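Local coordinates for protein insect group II chitinase (Ostrinia furnacalis, PDB 5Y2A) that probably hydrolyses chitin, as the second catalytic domain of an insect group II chitinase of glycosyl hydrolase family 18, at residues Val167-Pro181 / Asn225-Asp237. Residues are numbered along the deposited sequence; the frame is centred on the assembly and turned at random.
Sequences VSASKRVIDYAYNVP and NFTVNYWINKGAD. With NAG (2-acetamido-2-deoxy-beta-D-glucopyranose), chain C.
Two neighbouring helices on the outside of the family 18 TIM barrel, 171-177 and 225-233, meet here through Y230 and W231 of the second helix; their segment axes run 21° from parallel. W231 is the apolar centre. V167, at the end of strand 162-167, brings CG2 to 3.3 Å from W231 CZ2, while Y178 packs obliquely against the same six-membered ring, planes 42° apart, and V180 meets its CE3 and CZ3 side. I174 supplies CD1 near NE1, and S168 O lies at the indole edge, accepting only a weak bond from NE1. L192 and L241 of the barrel strands also touch W231, placing the indole between helix layer and barrel.

Nearer the surface, the Y230 ring is sandwiched: K171 CG sits 4.0 Å from its centroid over one face, and K234 CG lies over the opposite one. With CG anti to the backbone N (chi1 180°) and a bend at chi4, the K171 chain crosses the ring and returns NZ to Y230 OH at 3.0 Å. D175 OD2 receives the same NZ on its syn lone pair, 2.8 Å away, in a salt bridge. Y230 OH donates to D175 OD1 at 2.4 Å, a length short enough to be doubtful in detail, and OD1 also forms a salt bridge with K234 NZ. A methionine in place of K171 would probably leave D175 without one of its two cationic mates and Y230 OH without a donor.

Beyond this network, N225 ND2 carries the glycan, and T227 OG1, which also bonds the hydroxyl of Y197 and N223 O, is joined to A169 O by a water 2.7 Å from OG1 and 2.8 Å from A169 O.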
loop_
_atom_site.group_PDB
_atom_site.type_symbol
_atom_site.label_atom_id
_atom_site.label_comp_id
_atom_site.label_asym_id
_atom_site.label_seq_id
_atom_site.Cartn_x
_atom_site.Cartn_y
_atom_site.Cartn_z
ATOM N N VAL A 167 21.990 0.664 1.761
ATOM C CA VAL A 167 22.216 -0.774 1.833
ATOM C C VAL A 167 21.487 -1.385 3.023
ATOM O O VAL A 167 21.151 -0.712 3.999
ATOM C CB VAL A 167 23.716 -1.105 1.928
ATOM C CG1 VAL A 167 24.456 -0.566 0.711
ATOM C CG2 VAL A 167 24.274 -0.516 3.206
ATOM N N SER A 168 21.295 -2.700 2.941
ATOM C CA SER A 168 20.516 -3.435 3.926
ATOM C C SER A 168 21.211 -3.486 5.281
ATOM O O SER A 168 22.442 -3.511 5.376
ATOM C CB SER A 168 20.267 -4.865 3.434
ATOM O OG SER A 168 19.572 -5.621 4.409
ATOM N N ALA A 169 20.398 -3.532 6.335
ATOM C CA ALA A 169 20.865 -3.782 7.691
ATOM C C ALA A 169 20.600 -5.215 8.139
ATOM O O ALA A 169 20.738 -5.520 9.329
ATOM C CB ALA A 169 20.205 -2.809 8.668
ATOM N N SER A 170 20.170 -6.080 7.227
ATOM C CA SER A 170 19.914 -7.486 7.528
ATOM C C SER A 170 21.186 -8.281 7.267
ATOM O O SER A 170 21.722 -8.240 6.157
ATOM C CB SER A 170 18.771 -8.023 6.669
ATOM O OG SER A 170 18.792 -9.445 6.624
ATOM N N LYS A 171 21.672 -8.995 8.287
ATOM C CA LYS A 171 22.858 -9.824 8.091
ATOM C C LYS A 171 22.665 -10.764 6.908
ATOM O O LYS A 171 23.520 -10.853 6.021
ATOM C CB LYS A 171 23.170 -10.628 9.355
ATOM C CG LYS A 171 24.408 -11.518 9.203
ATOM C CD LYS A 171 24.564 -12.478 10.367
ATOM C CE LYS A 171 25.815 -13.342 10.217
ATOM N NZ LYS A 171 25.926 -13.983 8.880
ATOM N N ARG A 172 21.527 -11.462 6.886
ATOM C CA ARG A 172 21.190 -12.368 5.791
ATOM C C ARG A 172 21.335 -11.697 4.429
ATOM O O ARG A 172 22.017 -12.215 3.535
ATOM C CB ARG A 172 19.759 -12.879 5.978
ATOM C CG ARG A 172 19.281 -13.805 4.883
ATOM C CD ARG A 172 17.870 -14.315 5.141
ATOM N NE ARG A 172 17.445 -15.212 4.069
ATOM C CZ ARG A 172 16.382 -15.022 3.295
ATOM N NH1 ARG A 172 15.609 -13.956 3.465
ATOM N NH2 ARG A 172 16.090 -15.906 2.347
ATOM N N VAL A 173 20.689 -10.539 4.251
ATOM C CA VAL A 173 20.717 -9.860 2.955
ATOM C C VAL A 173 22.121 -9.365 2.635
ATOM O O VAL A 173 22.561 -9.416 1.480
ATOM C CB VAL A 173 19.694 -8.705 2.924
ATOM C CG1 VAL A 173 19.801 -7.926 1.617
ATOM C CG2 VAL A 173 18.275 -9.234 3.111
ATOM N N ILE A 174 22.834 -8.850 3.637
ATOM C CA ILE A 174 24.195 -8.373 3.400
ATOM C C ILE A 174 25.056 -9.494 2.836
ATOM O O ILE A 174 25.794 -9.301 1.861
ATOM C CB ILE A 174 24.794 -7.795 4.694
ATOM C CG1 ILE A 174 24.075 -6.493 5.068
ATOM C CG2 ILE A 174 26.301 -7.560 4.531
ATOM C CD1 ILE A 174 24.189 -6.136 6.524
ATOM N N ASP A 175 24.947 -10.693 3.421
ATOM C CA ASP A 175 25.741 -11.828 2.956
ATOM C C ASP A 175 25.409 -12.179 1.511
ATOM O O ASP A 175 26.294 -12.546 0.731
ATOM C CB ASP A 175 25.501 -13.042 3.854
ATOM C CG ASP A 175 26.052 -12.855 5.251
ATOM O OD1 ASP A 175 26.931 -11.987 5.432
ATOM O OD2 ASP A 175 25.608 -13.586 6.165
ATOM N N TYR A 176 24.137 -12.047 1.130
ATOM C CA TYR A 176 23.717 -12.374 -0.225
ATOM C C TYR A 176 24.052 -11.284 -1.235
ATOM O O TYR A 176 24.318 -11.591 -2.403
ATOM C CB TYR A 176 22.210 -12.616 -0.249
ATOM C CG TYR A 176 21.725 -13.990 0.161
ATOM C CD1 TYR A 176 22.092 -15.129 -0.550
ATOM C CD2 TYR A 176 20.879 -14.143 1.247
ATOM C CE1 TYR A 176 21.619 -16.379 -0.189
ATOM C CE2 TYR A 176 20.407 -15.388 1.622
ATOM C CZ TYR A 176 20.783 -16.504 0.900
ATOM O OH TYR A 176 20.304 -17.738 1.281
ATOM N N ALA A 177 24.021 -10.015 -0.830
ATOM C CA ALA A 177 23.919 -8.921 -1.788
ATOM C C ALA A 177 25.225 -8.193 -2.063
ATOM O O ALA A 177 25.403 -7.679 -3.172
ATOM C CB ALA A 177 22.881 -7.893 -1.309
ATOM N N TYR A 178 26.138 -8.102 -1.095
ATOM C CA TYR A 178 27.187 -7.090 -1.147
ATOM C C TYR A 178 28.585 -7.693 -1.135
ATOM O O TYR A 178 28.918 -8.504 -0.263
ATOM C CB TYR A 178 27.037 -6.105 0.016
ATOM C CG TYR A 178 25.683 -5.432 0.058
ATOM C CD1 TYR A 178 25.198 -4.743 -1.048
ATOM C CD2 TYR A 178 24.899 -5.478 1.199
ATOM C CE1 TYR A 178 23.956 -4.122 -1.019
ATOM C CE2 TYR A 178 23.654 -4.861 1.238
ATOM C CZ TYR A 178 23.195 -4.184 0.124
ATOM O OH TYR A 178 21.960 -3.568 0.163
ATOM N N ASN A 179 29.391 -7.281 -2.110
ATOM C CA ASN A 179 30.847 -7.368 -2.047
ATOM C C ASN A 179 31.293 -6.161 -1.233
ATOM O O ASN A 179 31.568 -5.089 -1.772
ATOM C CB ASN A 179 31.449 -7.368 -3.447
ATOM C CG ASN A 179 32.969 -7.508 -3.445
ATOM O OD1 ASN A 179 33.646 -7.129 -2.489
ATOM N ND2 ASN A 179 33.507 -8.057 -4.529
ATOM N N VAL A 180 31.357 -6.342 0.087
ATOM C CA VAL A 180 31.559 -5.202 0.981
ATOM C C VAL A 180 32.875 -4.477 0.720
ATOM O O VAL A 180 32.863 -3.239 0.637
ATOM C CB VAL A 180 31.400 -5.646 2.446
ATOM C CG1 VAL A 180 31.815 -4.524 3.388
ATOM C CG2 VAL A 180 29.955 -6.074 2.706
ATOM N N PRO A 181 34.025 -5.157 0.581
ATOM C CA PRO A 181 35.271 -4.406 0.322
ATOM C C PRO A 181 35.230 -3.572 -0.950
ATOM O O PRO A 181 35.733 -2.441 -0.961
ATOM C CB PRO A 181 36.334 -5.513 0.245
ATOM C CG PRO A 181 35.771 -6.631 1.039
ATOM C CD PRO A 181 34.296 -6.595 0.769
ATOM N N ASN A 225 23.927 -1.635 16.382
ATOM C CA ASN A 225 25.313 -1.873 16.767
ATOM C C ASN A 225 25.878 -3.108 16.073
ATOM O O ASN A 225 27.010 -3.081 15.576
ATOM C CB ASN A 225 25.418 -1.999 18.283
ATOM C CG ASN A 225 26.839 -2.215 18.748
ATOM O OD1 ASN A 225 27.762 -1.519 18.325
ATOM N ND2 ASN A 225 27.022 -3.199 19.612
ATOM N N PHE A 226 25.098 -4.189 15.986
ATOM C CA PHE A 226 25.585 -5.345 15.244
ATOM C C PHE A 226 25.784 -4.994 13.778
ATOM O O PHE A 226 26.828 -5.305 13.191
ATOM C CB PHE A 226 24.637 -6.541 15.367
ATOM C CG PHE A 226 25.128 -7.755 14.621
ATOM C CD1 PHE A 226 24.910 -7.892 13.251
ATOM C CD2 PHE A 226 25.849 -8.741 15.280
ATOM C CE1 PHE A 226 25.390 -8.988 12.560
ATOM C CE2 PHE A 226 26.323 -9.843 14.598
ATOM C CZ PHE A 226 26.098 -9.966 13.234
ATOM N N THR A 227 24.782 -4.353 13.167
ATOM C CA THR A 227 24.857 -4.023 11.748
ATOM C C THR A 227 26.131 -3.258 11.421
ATOM O O THR A 227 26.823 -3.562 10.440
ATOM C CB THR A 227 23.633 -3.202 11.335
ATOM O OG1 THR A 227 22.434 -3.941 11.607
ATOM C CG2 THR A 227 23.707 -2.862 9.862
ATOM N N VAL A 228 26.450 -2.248 12.233
ATOM C CA VAL A 228 27.621 -1.419 11.969
ATOM C C VAL A 228 28.890 -2.246 12.099
ATOM O O VAL A 228 29.766 -2.215 11.226
ATOM C CB VAL A 228 27.639 -0.195 12.903
ATOM C CG1 VAL A 228 28.974 0.536 12.801
ATOM C CG2 VAL A 228 26.490 0.755 12.566
ATOM N N ASN A 229 29.011 -2.998 13.194
ATOM C CA ASN A 229 30.202 -3.815 13.385
ATOM C C ASN A 229 30.305 -4.911 12.335
ATOM O O ASN A 229 31.415 -5.267 11.917
ATOM C CB ASN A 229 30.211 -4.395 14.798
ATOM C CG ASN A 229 30.651 -3.380 15.824
ATOM O OD1 ASN A 229 31.833 -3.054 15.915
ATOM N ND2 ASN A 229 29.702 -2.861 16.596
ATOM N N TYR A 230 29.168 -5.434 11.870
ATOM C CA TYR A 230 29.210 -6.457 10.830
ATOM C C TYR A 230 29.768 -5.896 9.526
ATOM O O TYR A 230 30.601 -6.537 8.876
ATOM C CB TYR A 230 27.816 -7.043 10.608
ATOM C CG TYR A 230 27.820 -8.344 9.834
ATOM C CD1 TYR A 230 28.392 -9.494 10.373
ATOM C CD2 TYR A 230 27.263 -8.420 8.559
ATOM C CE1 TYR A 230 28.399 -10.687 9.667
ATOM C CE2 TYR A 230 27.266 -9.610 7.847
ATOM C CZ TYR A 230 27.834 -10.740 8.408
ATOM O OH TYR A 230 27.838 -11.924 7.706
ATOM N N TRP A 231 29.328 -4.698 9.130
ATOM C CA TRP A 231 29.889 -4.063 7.939
ATOM C C TRP A 231 31.386 -3.822 8.096
ATOM O O TRP A 231 32.163 -4.058 7.161
ATOM C CB TRP A 231 29.165 -2.749 7.646
ATOM C CG TRP A 231 27.936 -2.953 6.836
ATOM C CD1 TRP A 231 26.687 -3.247 7.296
ATOM C CD2 TRP A 231 27.843 -2.923 5.412
ATOM N NE1 TRP A 231 25.816 -3.378 6.243
ATOM C CE2 TRP A 231 26.504 -3.195 5.075
ATOM C CE3 TRP A 231 28.766 -2.698 4.384
ATOM C CZ2 TRP A 231 26.064 -3.251 3.756
ATOM C CZ3 TRP A 231 28.321 -2.738 3.075
ATOM C CH2 TRP A 231 26.982 -3.012 2.773
ATOM N N ILE A 232 31.807 -3.355 9.273
ATOM C CA ILE A 232 33.231 -3.137 9.523
ATOM C C ILE A 232 33.995 -4.452 9.405
ATOM O O ILE A 232 35.029 -4.533 8.732
ATOM C CB ILE A 232 33.443 -2.492 10.905
ATOM C CG1 ILE A 232 32.794 -1.106 10.964
ATOM C CG2 ILE A 232 34.936 -2.411 11.232
ATOM C CD1 ILE A 232 32.825 -0.471 12.350
ATOM N N ASN A 233 33.490 -5.502 10.054
ATOM C CA ASN A 233 34.150 -6.801 10.015
ATOM C C ASN A 233 34.130 -7.423 8.630
ATOM O O ASN A 233 34.983 -8.265 8.334
ATOM C CB ASN A 233 33.504 -7.745 11.020
ATOM C CG ASN A 233 33.708 -7.292 12.442
ATOM O OD1 ASN A 233 34.613 -6.510 12.722
ATOM N ND2 ASN A 233 32.872 -7.780 13.349
ATOM N N LYS A 234 33.169 -7.053 7.786
ATOM C CA LYS A 234 33.159 -7.502 6.402
ATOM C C LYS A 234 34.117 -6.714 5.520
ATOM O O LYS A 234 34.217 -7.014 4.326
ATOM C CB LYS A 234 31.745 -7.428 5.820
ATOM C CG LYS A 234 30.805 -8.479 6.373
ATOM C CD LYS A 234 30.923 -9.761 5.583
ATOM C CE LYS A 234 29.583 -10.204 5.049
ATOM N NZ LYS A 234 29.741 -11.177 3.935
ATOM N N GLY A 235 34.810 -5.716 6.063
ATOM C CA GLY A 235 35.818 -4.996 5.317
ATOM C C GLY A 235 35.500 -3.555 4.983
ATOM O O GLY A 235 36.232 -2.952 4.191
ATOM N N ALA A 236 34.436 -2.985 5.541
ATOM C CA ALA A 236 34.063 -1.613 5.229
ATOM C C ALA A 236 34.968 -0.616 5.948
ATOM O O ALA A 236 35.318 -0.803 7.116
ATOM C CB ALA A 236 32.605 -1.354 5.617
ATOM N N ASP A 237 35.340 0.442 5.228
ATOM C CA ASP A 237 36.002 1.614 5.797
ATOM C C ASP A 237 35.052 2.332 6.753
ATOM O O ASP A 237 33.959 2.736 6.343
ATOM C CB ASP A 237 36.430 2.537 4.652
ATOM C CG ASP A 237 37.124 3.811 5.121
ATOM O OD1 ASP A 237 37.232 4.054 6.340
ATOM O OD2 ASP A 237 37.545 4.595 4.243
HETATM C C1 NAG C . 28.329 -3.516 20.106
HETATM C C2 NAG C . 28.340 -3.778 21.606
HETATM C C3 NAG C . 29.733 -4.219 22.061
HETATM C C4 NAG C . 30.259 -5.373 21.211
HETATM C C5 NAG C . 30.111 -5.052 19.726
HETATM C C6 NAG C . 30.460 -6.218 18.826
HETATM C C7 NAG C . 26.925 -2.640 23.256
HETATM C C8 NAG C . 26.661 -1.361 23.994
HETATM N N2 NAG C . 27.920 -2.608 22.362
HETATM O O3 NAG C . 29.650 -4.589 23.433
HETATM O O4 NAG C . 31.660 -5.538 21.412
HETATM O O5 NAG C . 28.761 -4.675 19.422
HETATM O O6 NAG C . 29.506 -7.266 18.930
HETATM O O7 NAG C . 26.261 -3.650 23.450
HETATM O O HOH W 1 22.462 -6.622 11.212
HETATM O O HOH W 2 28.674 -9.961 2.030
#